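Local coordinates for possible TctC subunit of the Tripartite Tricarboxylate Transport(TTT) Family (Rhodopseudomonas palustris, PDB 6HKE), which binds malate and probably delivers it, as the periplasmic substrate-binding protein, to a tripartite tricarboxylate transporter for C4-dicarboxylate uptake, at residues A39-A42 against P48-I51; L61-V66 against K100-V105; Q120-D125 against A130-S135. The protein carries 2 engineered substitutions. All blocks are in the same frame, centred on the assembly; numbering follows the deposited sequence.

The three contacts follow one another along the chain, each closing before the next opens. Interaction 1 packs helix 29-45 on strand 49-53 within a beta-alpha-beta unit, and helix 61-67, which follows that strand in the chain, enters interaction 2 against strand 102-118. Their centres lie about 19 Å apart and both reach the same mixed sheet. Strand 102-118 then leads from interaction 2 toward the loop and helix 126-136 of interaction 3, which lies on the opposite side of the chain's centre, about 44 and 39 Å from interactions 1 and 2 between centres. Interaction 2 comes nearest the pocket, the A63 side chain about 12 Å from bound malate, while interactions 1 and 3 lie away from it.

Interaction 1. Residues A39-A42 against P48-I51; sequences AEMA and PIEI
In the beta-alpha-beta unit formed by strand 18-22, helix 29-45 and strand 49-53, the crossover helix packs back on the strand that follows it, and I49 at the start of that strand makes most of the contact with M41 and A42. The outer methyl of I49, CD1, reaches the helix at the root of the methionine side chain: I49 CD1 lies 3.3 Å from M41 CB, tighter than an ordinary carbon-carbon contact. The same methyl sits 3.9 Å from A42 N, against the helix backbone. I49 can reach this far because its CG1 branch stands beside its own backbone N (chi1 -65°) and then runs on extended (chi2 167°), carrying CD1 out to the helix. At the strand's entrance A42 CB faces the backbone of P48, 4.2 Å from P48 CA, while the CB of P48 points away from the helix. The meeting is apolar and small, 165 Å² in all, and the chain returns from helix to strand over only five intervening residues. Beyond I49, M41 packs its side chain against A258, V259 and A262 of helix 249-263, so the methionine is buried between two helices and the strand. I49 also touches V18 and V20 of the parallel strand 18-22, with which P48 and E50 make backbone hydrogen bonds, and thus ties helix 29-45 to two neighbouring strands of the sheet.

Interaction 2. Residues L61-V66 against K100-V105; sequences LAATRV and KDFTPV
F102, on strand 102-118, points the far end of its ring at helix 61-67 and meets A63 with its rim. The closest approach is between F102 CZ and the carbonyl oxygen A63 O, 3.2 Å apart, and this oxygen lies at the ring edge near the ring plane. The neighbouring rim carbon shares the oxygen, with F102 CE1 3.5 Å from A63 O, so the carbonyl faces the C-H edge of the aromatic ring. Such an edge carries a slight positive charge, and the approach is probably mildly favourable, although no hydrogen bond is formed. The carbonyl carbon A63 C also lies in the plane of the ring, beyond its edge. The methyl of the alanine adds an apolar touch, A63 CB standing 3.9 Å from F102 CZ.

One turn further along the helix, V66 closes in more loosely: its backbone carbon V66 C is 4.4 Å from F102 CE1 and meets the ring obliquely. The phenylalanine reaches the helix because CG stands beside its backbone N, opposite the carbonyl carbon (chi1 -60°), and the ring bridges helix and strand, whose nearest alpha carbons, those of V66 and F102, are 8.6 Å apart. The contact is buried and covers only 114 Å², nearly all through this one ring. It packs helix 61-67 on the sheet near the pocket but outside it, the A63 side chain about 9 Å from that of the malate-binding H80.

Other aromatic side chains complete the setting, with H84 and Y96 each meeting F102 edge-to-face. F102 also packs on I77 of strand 75-80 and F242 of strand 236-244, while V66 touches I77 and P244, so helix 61-67 and strand 102-118 share these two neighbouring strands.

Interaction 3. Residues Q120-D125 against A130-S135; sequences QFPPKD and ASYVES. Engineered in segment 130-135: E134 (natural residue Lys).
Y132 on helix 126-136 is packed against F121, P122 and P123 of the loop before it, so that the loop folds back onto the helix's second turn. The aromatic pair is F121 with Y132: the edge of the tyrosine ring is directed to the face of the phenylalanine in an offset edge-to-face stack, centroids 5.1 Å apart and planes at 82°. Their closest atoms are F121 CE1 and Y132 CE1, at 3.5 Å. Y132 has CG anti to the backbone N (chi1 -177°), which lays its ring against F121 and the prolines.

CH-pi contact comes from P123, whose CD lies over a face of the Y132 ring, 4.2 Å from the centroid of Y132. The same carbon also covers a face of F121, offset toward its rim, so this one ring carbon lies over both aromatic rings.

Plain apolar packing adds to this. P123 CG presses on the root of the tyrosine, 3.6 Å from Y132 CB, and P122 CD sits 3.9 Å from Y132 CZ at the outer end of the ring. The P122 ring also lies against the tyrosine hydroxyl. V133 adds a looser touch at the edge of F121, V133 CG2 being 4.4 Å from F121 CZ. An alanine in place of Y132 is likely to leave the F121 face and both prolines without their aromatic partner, opening a gap between loop and helix.

Around the contact, F121 and P123 lean on Y208 of strand 205-210, and V133 on L140 and V164, while D125 N-caps helix 126-136 through E128 N.

Interaction 1. Residues A39-A42 against P48-I51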
loop_
_atom_site.group_PDB
_atom_site.type_symbol
_atom_site.label_atom_id
_atom_site.label_comp_id
_atom_site.label_asym_id
_atom_site.label_seq_id
_atom_site.Cartn_x
_atom_site.Cartn_y
_atom_site.Cartn_z
ATOM N N ALA A 39 -14.987 -4.782 -8.648
ATOM C CA ALA A 39 -16.321 -5.437 -8.751
ATOM C C ALA A 39 -17.394 -4.385 -9.070
ATOM O O ALA A 39 -18.196 -4.626 -9.996
ATOM C CB ALA A 39 -16.668 -6.224 -7.511
ATOM N N GLU A 40 -17.373 -3.224 -8.409
ATOM C CA GLU A 40 -18.390 -2.165 -8.657
ATOM C C GLU A 40 -18.137 -1.533 -10.025
ATOM O O GLU A 40 -19.120 -1.189 -10.682
ATOM C CB GLU A 40 -18.406 -1.144 -7.520
ATOM C CG GLU A 40 -18.991 -1.693 -6.222
ATOM C CD GLU A 40 -20.503 -1.892 -6.186
ATOM O OE1 GLU A 40 -21.093 -2.101 -7.256
ATOM O OE2 GLU A 40 -21.099 -1.818 -5.084
ATOM N N MET A 41 -16.873 -1.445 -10.460
ATOM C CA MET A 41 -16.467 -0.819 -11.749
ATOM C C MET A 41 -17.176 -1.502 -12.932
ATOM O O MET A 41 -17.507 -0.798 -13.897
ATOM C CB MET A 41 -14.950 -0.877 -11.946
ATOM C CG MET A 41 -14.204 0.263 -11.267
ATOM S SD MET A 41 -12.388 0.036 -11.242
ATOM C CE MET A 41 -11.964 0.440 -12.936
ATOM N N ALA A 42 -17.422 -2.813 -12.871
ATOM C CA ALA A 42 -18.069 -3.575 -13.962
ATOM C C ALA A 42 -19.410 -2.931 -14.365
ATOM O O ALA A 42 -19.747 -3.008 -15.546
ATOM C CB ALA A 42 -18.228 -5.024 -13.556
ATOM N N PRO A 48 -17.089 -7.665 -17.187
ATOM C CA PRO A 48 -16.543 -8.048 -15.893
ATOM C C PRO A 48 -15.055 -7.669 -15.778
ATOM O O PRO A 48 -14.378 -7.450 -16.793
ATOM C CB PRO A 48 -16.805 -9.552 -15.849
ATOM C CG PRO A 48 -16.765 -9.971 -17.283
ATOM C CD PRO A 48 -17.363 -8.816 -18.055
ATOM N N ILE A 49 -14.579 -7.546 -14.542
ATOM C CA ILE A 49 -13.155 -7.248 -14.256
ATOM C C ILE A 49 -12.569 -8.455 -13.536
ATOM O O ILE A 49 -13.179 -8.931 -12.573
ATOM C CB ILE A 49 -12.990 -5.935 -13.480
ATOM C CG1 ILE A 49 -13.434 -4.749 -14.340
ATOM C CG2 ILE A 49 -11.556 -5.787 -13.027
ATOM C CD1 ILE A 49 -13.603 -3.454 -13.593
ATOM N N GLU A 50 -11.460 -8.960 -14.059
ATOM C CA GLU A 50 -10.724 -10.132 -13.531
ATOM C C GLU A 50 -9.546 -9.592 -12.716
ATOM O O GLU A 50 -8.844 -8.716 -13.224
ATOM C CB GLU A 50 -10.299 -10.977 -14.734
ATOM C CG GLU A 50 -9.518 -12.231 -14.423
ATOM C CD GLU A 50 -8.784 -12.733 -15.658
ATOM O OE1 GLU A 50 -9.142 -13.823 -16.161
ATOM O OE2 GLU A 50 -7.869 -12.016 -16.129
ATOM N N ILE A 51 -9.358 -10.069 -11.489
ATOM C CA ILE A 51 -8.190 -9.690 -10.641
ATOM C C ILE A 51 -7.142 -10.791 -10.794
ATOM O O ILE A 51 -7.490 -11.932 -10.577
ATOM C CB ILE A 51 -8.594 -9.482 -9.174
ATOM C CG1 ILE A 51 -9.513 -8.267 -9.011
ATOM C CG2 ILE A 51 -7.352 -9.381 -8.295
ATOM C CD1 ILE A 51 -8.783 -6.926 -8.903
#

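Interaction 2. Residues L61-V66 against K100-V105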
loop_
_atom_site.group_PDB
_atom_site.type_symbol
_atom_site.label_atom_id
_atom_site.label_comp_id
_atom_site.label_asym_id
_atom_site.label_seq_id
_atom_site.Cartn_x
_atom_site.Cartn_y
_atom_site.Cartn_z
ATOM N N LEU A 61 7.396 -7.013 -10.210
ATOM C CA LEU A 61 7.204 -7.867 -11.406
ATOM C C LEU A 61 5.872 -7.541 -12.085
ATOM O O LEU A 61 5.879 -7.431 -13.304
ATOM C CB LEU A 61 7.249 -9.353 -11.040
ATOM C CG LEU A 61 6.906 -10.298 -12.198
ATOM C CD1 LEU A 61 7.994 -10.268 -13.258
ATOM C CD2 LEU A 61 6.702 -11.716 -11.705
ATOM N N ALA A 62 4.769 -7.425 -11.342
ATOM C CA ALA A 62 3.437 -7.142 -11.918
ATOM C C ALA A 62 3.524 -5.876 -12.769
ATOM O O ALA A 62 3.081 -5.921 -13.929
ATOM C CB ALA A 62 2.391 -6.983 -10.858
ATOM N N ALA A 63 4.056 -4.797 -12.186
ATOM C CA ALA A 63 4.159 -3.462 -12.808
ATOM C C ALA A 63 5.088 -3.555 -14.023
ATOM O O ALA A 63 4.822 -2.883 -15.036
ATOM C CB ALA A 63 4.631 -2.440 -11.802
ATOM N N THR A 64 6.141 -4.359 -13.939
ATOM C CA THR A 64 7.072 -4.572 -15.077
ATOM C C THR A 64 6.311 -5.238 -16.233
ATOM O O THR A 64 6.437 -4.745 -17.370
ATOM C CB THR A 64 8.306 -5.369 -14.644
ATOM O OG1 THR A 64 8.881 -4.648 -13.556
ATOM C CG2 THR A 64 9.303 -5.543 -15.766
ATOM N N ARG A 65 5.549 -6.304 -15.978
ATOM C CA ARG A 65 4.787 -7.012 -17.046
ATOM C C ARG A 65 3.725 -6.060 -17.607
ATOM O O ARG A 65 3.562 -6.029 -18.829
ATOM C CB ARG A 65 4.181 -8.337 -16.562
ATOM C CG ARG A 65 5.185 -9.486 -16.565
ATOM C CD ARG A 65 4.553 -10.876 -16.628
ATOM N NE ARG A 65 5.533 -11.915 -16.311
ATOM C CZ ARG A 65 5.287 -13.041 -15.637
ATOM N NH1 ARG A 65 6.273 -13.895 -15.400
ATOM N NH2 ARG A 65 4.075 -13.306 -15.175
ATOM N N VAL A 66 3.060 -5.264 -16.770
ATOM C CA VAL A 66 1.979 -4.365 -17.272
ATOM C C VAL A 66 2.591 -3.148 -17.991
ATOM O O VAL A 66 1.973 -2.656 -18.931
ATOM C CB VAL A 66 0.976 -3.997 -16.168
ATOM C CG1 VAL A 66 -0.000 -2.925 -16.633
ATOM C CG2 VAL A 66 0.213 -5.236 -15.727
ATOM N N LYS A 100 6.635 7.557 -15.908
ATOM C CA LYS A 100 6.730 7.656 -17.383
ATOM C C LYS A 100 6.390 6.342 -18.089
ATOM O O LYS A 100 6.137 6.387 -19.303
ATOM C CB LYS A 100 8.130 8.136 -17.752
ATOM C CG LYS A 100 8.389 9.597 -17.411
ATOM C CD LYS A 100 9.829 10.012 -17.640
ATOM C CE LYS A 100 10.005 11.512 -17.678
ATOM N NZ LYS A 100 9.935 12.093 -16.318
ATOM N N ASP A 101 6.347 5.207 -17.394
ATOM C CA ASP A 101 6.057 3.901 -18.051
ATOM C C ASP A 101 4.589 3.512 -17.815
ATOM O O ASP A 101 4.227 2.367 -18.143
ATOM C CB ASP A 101 7.097 2.867 -17.622
ATOM C CG ASP A 101 8.440 3.111 -18.283
ATOM O OD1 ASP A 101 8.437 3.424 -19.490
ATOM O OD2 ASP A 101 9.470 3.003 -17.598
ATOM N N PHE A 102 3.771 4.447 -17.315
ATOM C CA PHE A 102 2.349 4.228 -16.952
ATOM C C PHE A 102 1.523 5.468 -17.263
ATOM O O PHE A 102 2.017 6.614 -17.139
ATOM C CB PHE A 102 2.180 3.861 -15.476
ATOM C CG PHE A 102 2.916 2.599 -15.128
ATOM C CD1 PHE A 102 2.377 1.362 -15.424
ATOM C CD2 PHE A 102 4.202 2.655 -14.623
ATOM C CE1 PHE A 102 3.087 0.197 -15.160
ATOM C CE2 PHE A 102 4.904 1.492 -14.354
ATOM C CZ PHE A 102 4.340 0.262 -14.605
ATOM N N THR A 103 0.288 5.207 -17.676
ATOM C CA THR A 103 -0.791 6.208 -17.735
ATOM C C THR A 103 -1.604 6.034 -16.462
ATOM O O THR A 103 -2.315 5.033 -16.314
ATOM C CB THR A 103 -1.586 6.092 -19.037
ATOM O OG1 THR A 103 -0.621 6.322 -20.061
ATOM C CG2 THR A 103 -2.715 7.094 -19.127
ATOM N N PRO A 104 -1.475 6.988 -15.514
ATOM C CA PRO A 104 -2.297 7.007 -14.311
ATOM C C PRO A 104 -3.774 7.049 -14.716
ATOM O O PRO A 104 -4.108 7.798 -15.586
ATOM C CB PRO A 104 -1.894 8.310 -13.603
ATOM C CG PRO A 104 -1.299 9.138 -14.712
ATOM C CD PRO A 104 -0.583 8.145 -15.586
ATOM N N VAL A 105 -4.616 6.254 -14.072
ATOM C CA VAL A 105 -6.079 6.234 -14.335
ATOM C C VAL A 105 -6.776 6.972 -13.193
ATOM O O VAL A 105 -7.508 7.948 -13.490
ATOM C CB VAL A 105 -6.580 4.790 -14.515
ATOM C CG1 VAL A 105 -8.093 4.690 -14.596
ATOM C CG2 VAL A 105 -5.946 4.178 -15.738
#

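Interaction 3. Residues Q120-D125 against A130-S135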
loop_
_atom_site.group_PDB
_atom_site.type_symbol
_atom_site.label_atom_id
_atom_site.label_comp_id
_atom_site.label_asym_id
_atom_site.label_seq_id
_atom_site.Cartn_x
_atom_site.Cartn_y
_atom_site.Cartn_z
ATOM N N GLN A 120 2.910 -10.541 22.176
ATOM C CA GLN A 120 3.766 -10.657 23.389
ATOM C C GLN A 120 5.073 -9.887 23.176
ATOM O O GLN A 120 6.006 -10.077 23.974
ATOM C CB GLN A 120 4.072 -12.126 23.703
ATOM C CG GLN A 120 2.904 -13.082 23.469
ATOM C CD GLN A 120 1.799 -12.865 24.473
ATOM O OE1 GLN A 120 1.967 -12.161 25.468
ATOM N NE2 GLN A 120 0.656 -13.482 24.218
ATOM N N PHE A 121 5.164 -9.040 22.157
ATOM C CA PHE A 121 6.382 -8.226 21.954
ATOM C C PHE A 121 6.580 -7.406 23.222
ATOM O O PHE A 121 5.722 -6.603 23.577
ATOM C CB PHE A 121 6.316 -7.361 20.697
ATOM C CG PHE A 121 7.677 -6.979 20.180
ATOM C CD1 PHE A 121 8.655 -7.942 19.987
ATOM C CD2 PHE A 121 7.979 -5.665 19.857
ATOM C CE1 PHE A 121 9.912 -7.600 19.513
ATOM C CE2 PHE A 121 9.233 -5.322 19.373
ATOM C CZ PHE A 121 10.196 -6.289 19.202
ATOM N N PRO A 122 7.676 -7.633 23.979
ATOM C CA PRO A 122 7.825 -7.022 25.307
ATOM C C PRO A 122 7.782 -5.500 25.440
ATOM O O PRO A 122 7.284 -5.009 26.442
ATOM C CB PRO A 122 9.175 -7.577 25.778
ATOM C CG PRO A 122 9.260 -8.917 25.076
ATOM C CD PRO A 122 8.738 -8.613 23.687
ATOM N N PRO A 123 8.259 -4.667 24.491
ATOM C CA PRO A 123 8.122 -3.221 24.665
ATOM C C PRO A 123 6.630 -2.849 24.753
ATOM O O PRO A 123 5.822 -3.455 24.076
ATOM C CB PRO A 123 8.796 -2.636 23.416
ATOM C CG PRO A 123 9.677 -3.755 22.906
ATOM C CD PRO A 123 8.914 -5.019 23.227
ATOM N N LYS A 124 6.280 -1.893 25.608
ATOM C CA LYS A 124 4.864 -1.496 25.831
ATOM C C LYS A 124 4.583 -0.173 25.114
ATOM O O LYS A 124 3.400 0.093 24.841
ATOM C CB LYS A 124 4.573 -1.469 27.333
ATOM C CG LYS A 124 4.631 -2.843 27.987
ATOM C CD LYS A 124 4.037 -2.901 29.381
ATOM C CE LYS A 124 4.929 -3.612 30.379
ATOM N NZ LYS A 124 6.164 -2.840 30.667
ATOM N N ASP A 125 5.626 0.595 24.777
ATOM C CA ASP A 125 5.498 1.858 24.007
ATOM C C ASP A 125 6.739 2.037 23.126
ATOM O O ASP A 125 7.610 1.138 23.137
ATOM C CB ASP A 125 5.245 3.036 24.950
ATOM C CG ASP A 125 6.364 3.257 25.943
ATOM O OD1 ASP A 125 7.538 3.262 25.520
ATOM O OD2 ASP A 125 6.055 3.417 27.131
ATOM N N ALA A 130 12.288 1.127 20.820
ATOM C CA ALA A 130 13.595 1.556 20.270
ATOM C C ALA A 130 14.740 0.883 21.047
ATOM O O ALA A 130 15.682 0.389 20.400
ATOM C CB ALA A 130 13.703 3.061 20.310
ATOM N N SER A 131 14.657 0.852 22.381
ATOM C CA SER A 131 15.700 0.301 23.289
ATOM C C SER A 131 15.859 -1.199 23.051
ATOM O O SER A 131 16.990 -1.687 23.053
ATOM C CB SER A 131 15.364 0.582 24.731
ATOM O OG SER A 131 15.140 1.975 24.916
ATOM N N TYR A 132 14.747 -1.893 22.846
ATOM C CA TYR A 132 14.681 -3.372 22.762
ATOM C C TYR A 132 15.143 -3.856 21.388
ATOM O O TYR A 132 15.717 -4.970 21.300
ATOM C CB TYR A 132 13.253 -3.838 23.020
ATOM C CG TYR A 132 13.055 -5.329 23.029
ATOM C CD1 TYR A 132 12.745 -6.019 21.869
ATOM C CD2 TYR A 132 13.123 -6.042 24.211
ATOM C CE1 TYR A 132 12.510 -7.386 21.879
ATOM C CE2 TYR A 132 12.876 -7.405 24.240
ATOM C CZ TYR A 132 12.581 -8.077 23.073
ATOM O OH TYR A 132 12.359 -9.415 23.117
ATOM N N VAL A 133 14.862 -3.083 20.337
ATOM C CA VAL A 133 15.340 -3.438 18.970
ATOM C C VAL A 133 16.837 -3.095 18.914
ATOM O O VAL A 133 17.599 -3.953 18.453
ATOM C CB VAL A 133 14.502 -2.791 17.846
ATOM C CG1 VAL A 133 15.020 -3.162 16.466
ATOM C CG2 VAL A 133 13.031 -3.158 17.956
ATOM N N GLU A 134 17.240 -1.942 19.466
ATOM C CA GLU A 134 18.662 -1.516 19.600
ATOM C C GLU A 134 19.493 -2.614 20.284
ATOM O O GLU A 134 20.682 -2.705 19.961
ATOM C CB GLU A 134 18.776 -0.186 20.355
ATOM C CG GLU A 134 18.519 1.030 19.471
ATOM C CD GLU A 134 18.413 2.391 20.154
ATOM O OE1 GLU A 134 19.099 2.599 21.176
ATOM O OE2 GLU A 134 17.648 3.253 19.646
ATOM N N SER A 135 18.892 -3.434 21.156
ATOM C CA SER A 135 19.584 -4.388 22.066
ATOM C C SER A 135 19.534 -5.827 21.547
ATOM O O SER A 135 20.427 -6.615 21.909
ATOM C CB SER A 135 18.986 -4.310 23.446
ATOM O OG SER A 135 19.243 -3.043 24.029
#